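Local coordinates for multiple antibiotic resistance protein MarR (Escherichia coli, PDB 1JGS), which represses transcription of the marRAB operon, which is involved in activating antibiotic resistance and oxidative stress genes, by binding the marO operator, at residues D31-L40 with M68-V78. Sequence-based numbering, arbitrary orientation.
Sequences DITAAQFKVL and MLDRLVCKGWV. With SAL (2-hydroxybenzoic acid), chain C.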
loop_
_atom_site.group_PDB
_atom_site.type_symbol
_atom_site.label_atom_id
_atom_site.label_comp_id
_atom_site.label_asym_id
_atom_site.label_seq_id
_atom_site.Cartn_x
_atom_site.Cartn_y
_atom_site.Cartn_z
ATOM N N ASP A 31 17.253 -10.334 -8.717
ATOM C CA ASP A 31 18.080 -9.598 -7.764
ATOM C C ASP A 31 17.522 -8.181 -7.555
ATOM O O ASP A 31 18.171 -7.172 -7.845
ATOM C CB ASP A 31 19.513 -9.560 -8.298
ATOM C CG ASP A 31 20.526 -9.129 -7.253
ATOM O OD1 ASP A 31 21.668 -8.815 -7.641
ATOM O OD2 ASP A 31 20.203 -9.103 -6.056
ATOM N N ILE A 32 16.298 -8.115 -7.054
ATOM C CA ILE A 32 15.656 -6.837 -6.799
ATOM C C ILE A 32 14.457 -7.063 -5.908
ATOM O O ILE A 32 13.809 -8.109 -5.999
ATOM C CB ILE A 32 15.157 -6.193 -8.096
ATOM C CG1 ILE A 32 14.609 -4.794 -7.789
ATOM C CG2 ILE A 32 14.083 -7.099 -8.743
ATOM C CD1 ILE A 32 14.252 -3.992 -9.005
ATOM N N THR A 33 14.145 -6.080 -5.067
ATOM C CA THR A 33 13.002 -6.192 -4.172
ATOM C C THR A 33 11.786 -5.383 -4.664
ATOM O O THR A 33 11.921 -4.415 -5.414
ATOM C CB THR A 33 13.367 -5.721 -2.766
ATOM O OG1 THR A 33 13.565 -4.304 -2.783
ATOM C CG2 THR A 33 14.668 -6.404 -2.289
ATOM N N ALA A 34 10.598 -5.797 -4.228
ATOM C CA ALA A 34 9.351 -5.136 -4.592
ATOM C C ALA A 34 9.466 -3.643 -4.323
ATOM O O ALA A 34 9.107 -2.823 -5.166
ATOM C CB ALA A 34 8.191 -5.729 -3.782
ATOM N N ALA A 35 9.977 -3.292 -3.146
ATOM C CA ALA A 35 10.136 -1.889 -2.792
ATOM C C ALA A 35 11.061 -1.162 -3.765
ATOM O O ALA A 35 10.765 -0.035 -4.166
ATOM C CB ALA A 35 10.650 -1.753 -1.360
ATOM N N GLN A 36 12.178 -1.794 -4.139
ATOM C CA GLN A 36 13.107 -1.176 -5.097
ATOM C C GLN A 36 12.382 -0.969 -6.423
ATOM O O GLN A 36 12.524 0.078 -7.062
ATOM C CB GLN A 36 14.346 -2.058 -5.322
ATOM C CG GLN A 36 15.363 -2.061 -4.178
ATOM C CD GLN A 36 16.460 -3.112 -4.352
ATOM O OE1 GLN A 36 16.688 -3.625 -5.447
ATOM N NE2 GLN A 36 17.149 -3.420 -3.272
ATOM N N PHE A 37 11.595 -1.962 -6.831
ATOM C CA PHE A 37 10.850 -1.867 -8.091
ATOM C C PHE A 37 9.868 -0.688 -8.061
ATOM O O PHE A 37 9.794 0.095 -9.011
ATOM C CB PHE A 37 10.099 -3.170 -8.361
ATOM C CG PHE A 37 9.323 -3.166 -9.642
ATOM C CD1 PHE A 37 9.917 -2.739 -10.830
ATOM C CD2 PHE A 37 8.004 -3.603 -9.670
ATOM C CE1 PHE A 37 9.212 -2.744 -12.031
ATOM C CE2 PHE A 37 7.287 -3.613 -10.869
ATOM C CZ PHE A 37 7.895 -3.180 -12.054
ATOM N N LYS A 38 9.135 -0.554 -6.960
ATOM C CA LYS A 38 8.178 0.540 -6.797
ATOM C C LYS A 38 8.907 1.891 -6.880
ATOM O O LYS A 38 8.465 2.806 -7.580
ATOM C CB LYS A 38 7.467 0.419 -5.445
ATOM C CG LYS A 38 6.646 -0.852 -5.274
ATOM C CD LYS A 38 6.099 -0.968 -3.851
ATOM C CE LYS A 38 5.211 -2.198 -3.675
ATOM N NZ LYS A 38 3.955 -2.112 -4.475
ATOM N N VAL A 39 10.020 2.023 -6.163
ATOM C CA VAL A 39 10.770 3.273 -6.216
ATOM C C VAL A 39 11.211 3.589 -7.644
ATOM O O VAL A 39 11.227 4.755 -8.034
ATOM C CB VAL A 39 12.012 3.231 -5.301
ATOM C CG1 VAL A 39 12.945 4.394 -5.613
ATOM C CG2 VAL A 39 11.570 3.295 -3.838
ATOM N N LEU A 40 11.558 2.568 -8.427
ATOM C CA LEU A 40 11.982 2.812 -9.812
ATOM C C LEU A 40 10.810 3.259 -10.699
ATOM O O LEU A 40 10.939 4.180 -11.505
ATOM C CB LEU A 40 12.616 1.561 -10.450
ATOM C CG LEU A 40 13.992 1.036 -10.036
ATOM C CD1 LEU A 40 14.377 -0.119 -10.968
ATOM C CD2 LEU A 40 15.031 2.126 -10.109
ATOM N N MET A 68 17.624 3.469 0.708
ATOM C CA MET A 68 17.095 2.865 -0.512
ATOM C C MET A 68 17.714 3.523 -1.753
ATOM O O MET A 68 18.179 2.840 -2.674
ATOM C CB MET A 68 15.571 3.038 -0.557
ATOM C CG MET A 68 14.949 2.785 -1.924
ATOM S SD MET A 68 15.041 1.067 -2.400
ATOM C CE MET A 68 13.450 0.472 -1.710
ATOM N N LEU A 69 17.711 4.852 -1.777
ATOM C CA LEU A 69 18.262 5.557 -2.922
ATOM C C LEU A 69 19.753 5.237 -3.078
ATOM O O LEU A 69 20.241 5.045 -4.201
ATOM C CB LEU A 69 18.007 7.061 -2.781
ATOM C CG LEU A 69 16.541 7.509 -2.976
ATOM C CD1 LEU A 69 16.411 9.005 -2.713
ATOM C CD2 LEU A 69 16.090 7.232 -4.413
ATOM N N ASP A 70 20.467 5.139 -1.953
ATOM C CA ASP A 70 21.894 4.823 -2.004
ATOM C C ASP A 70 22.081 3.409 -2.534
ATOM O O ASP A 70 22.973 3.165 -3.333
ATOM C CB ASP A 70 22.550 4.945 -0.625
ATOM C CG ASP A 70 22.986 6.380 -0.291
ATOM O OD1 ASP A 70 22.901 7.282 -1.161
ATOM O OD2 ASP A 70 23.430 6.599 0.856
ATOM N N ARG A 71 21.255 2.467 -2.094
ATOM C CA ARG A 71 21.396 1.107 -2.601
ATOM C C ARG A 71 21.146 1.110 -4.111
ATOM O O ARG A 71 21.853 0.449 -4.867
ATOM C CB ARG A 71 20.408 0.157 -1.913
ATOM C CG ARG A 71 20.393 -1.271 -2.463
ATOM C CD ARG A 71 21.797 -1.886 -2.500
ATOM N NE ARG A 71 22.438 -1.955 -1.183
ATOM C CZ ARG A 71 22.083 -2.797 -0.216
ATOM N NH1 ARG A 71 21.081 -3.651 -0.413
ATOM N NH2 ARG A 71 22.731 -2.799 0.942
ATOM N N LEU A 72 20.144 1.858 -4.556
ATOM C CA LEU A 72 19.837 1.894 -5.990
ATOM C C LEU A 72 20.980 2.499 -6.805
ATOM O O LEU A 72 21.232 2.081 -7.936
ATOM C CB LEU A 72 18.524 2.651 -6.228
ATOM C CG LEU A 72 17.294 1.859 -5.746
ATOM C CD1 LEU A 72 16.021 2.673 -5.806
ATOM C CD2 LEU A 72 17.184 0.618 -6.599
ATOM N N VAL A 73 21.676 3.482 -6.237
ATOM C CA VAL A 73 22.811 4.080 -6.942
ATOM C C VAL A 73 23.911 3.026 -7.025
ATOM O O VAL A 73 24.529 2.872 -8.072
ATOM C CB VAL A 73 23.338 5.331 -6.209
ATOM C CG1 VAL A 73 24.615 5.834 -6.855
ATOM C CG2 VAL A 73 22.259 6.417 -6.234
ATOM N N CYS A 74 24.133 2.280 -5.934
ATOM C CA CYS A 74 25.149 1.216 -5.923
ATOM C C CYS A 74 24.855 0.180 -7.002
ATOM O O CYS A 74 25.769 -0.438 -7.554
ATOM C CB CYS A 74 25.190 0.487 -4.577
ATOM S SG CYS A 74 26.111 1.299 -3.277
ATOM N N LYS A 75 23.581 -0.038 -7.287
ATOM C CA LYS A 75 23.227 -1.006 -8.310
ATOM C C LYS A 75 23.310 -0.364 -9.698
ATOM O O LYS A 75 23.136 -1.041 -10.719
ATOM C CB LYS A 75 21.821 -1.551 -8.058
ATOM C CG LYS A 75 21.736 -2.515 -6.888
ATOM C CD LYS A 75 20.301 -3.017 -6.717
ATOM C CE LYS A 75 20.219 -4.219 -5.789
ATOM N NZ LYS A 75 18.978 -4.993 -6.021
ATOM N N GLY A 76 23.585 0.939 -9.724
ATOM C CA GLY A 76 23.692 1.650 -10.990
ATOM C C GLY A 76 22.345 1.899 -11.662
ATOM O O GLY A 76 22.278 2.134 -12.870
ATOM N N TRP A 77 21.263 1.859 -10.887
ATOM C CA TRP A 77 19.947 2.068 -11.461
ATOM C C TRP A 77 19.431 3.487 -11.324
ATOM O O TRP A 77 18.527 3.887 -12.047
ATOM C CB TRP A 77 18.935 1.110 -10.830
ATOM C CG TRP A 77 19.222 -0.337 -11.057
ATOM C CD1 TRP A 77 20.060 -0.868 -11.991
ATOM C CD2 TRP A 77 18.682 -1.443 -10.325
ATOM N NE1 TRP A 77 20.084 -2.238 -11.885
ATOM C CE2 TRP A 77 19.247 -2.619 -10.868
ATOM C CE3 TRP A 77 17.780 -1.554 -9.262
ATOM C CZ2 TRP A 77 18.941 -3.895 -10.385
ATOM C CZ3 TRP A 77 17.470 -2.828 -8.776
ATOM C CH2 TRP A 77 18.052 -3.982 -9.341
ATOM N N VAL A 78 20.008 4.256 -10.407
ATOM C CA VAL A 78 19.564 5.623 -10.167
ATOM C C VAL A 78 20.746 6.575 -10.055
ATOM O O VAL A 78 21.835 6.170 -9.654
ATOM C CB VAL A 78 18.733 5.682 -8.858
ATOM C CG1 VAL A 78 18.458 7.115 -8.458
ATOM C CG2 VAL A 78 17.425 4.912 -9.036
HETATM C "C1'" SAL C . 16.445 -1.609 0.108
HETATM O "O1'" SAL C . 16.841 -2.424 -0.862
HETATM O "O2'" SAL C . 17.212 -0.719 0.572
HETATM C C1 SAL C . 15.063 -1.825 0.589
HETATM C C2 SAL C . 14.509 -0.984 1.655
HETATM C C3 SAL C . 13.176 -1.182 2.129
HETATM C C4 SAL C . 12.363 -2.193 1.587
HETATM C C5 SAL C . 12.960 -3.111 0.432
HETATM C C6 SAL C . 14.263 -2.865 0.009
HETATM O O2 SAL C . 15.225 0.029 2.252
#
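K75 and Q36 carry the polar part of the contact. K75 NZ donates to Q36 OE1 (2.7 Å), lying in the carbonyl plane on a lone pair, and to the backbone O of D31 (3.0 Å), standing 43° above the plane of that residue's own carbonyl. The other end of the amide is used too: Q36 NE2 donates to salicylate O1' at 2.6 Å, nearly straight at 169°; bonds at both ends of the amide would fix which way round it lies. Beyond CG the Q36 chain is extended, which carries the amide across to K75. T33 caps helix 34-46, its OG1 accepting from Q36 N.

Apolar packing flanks these bonds. M68, bent at chi2 and chi3, curls its CE against A35 CB (3.6 Å), and both side chains line the salicylate pocket. V39 CG1 meets L72 CD1 at 3.5 Å, while L40 CD2 touches V78 CG2. I32 CD1 reaches W77 CZ3 (3.4 Å), and K75 CB sits over one face of that indole.

Segments 34-40 and 68-74, of helices 34-46 and 62-74, cross nearly perpendicularly (-86°, axes 10.9 Å apart at closest approach) within the winged helix-turn-helix domain. Helix 96-118 backs L40 and W77, helix 51-58 packs on V39 and L69, and V78 begins the wing's first strand, against 90-94.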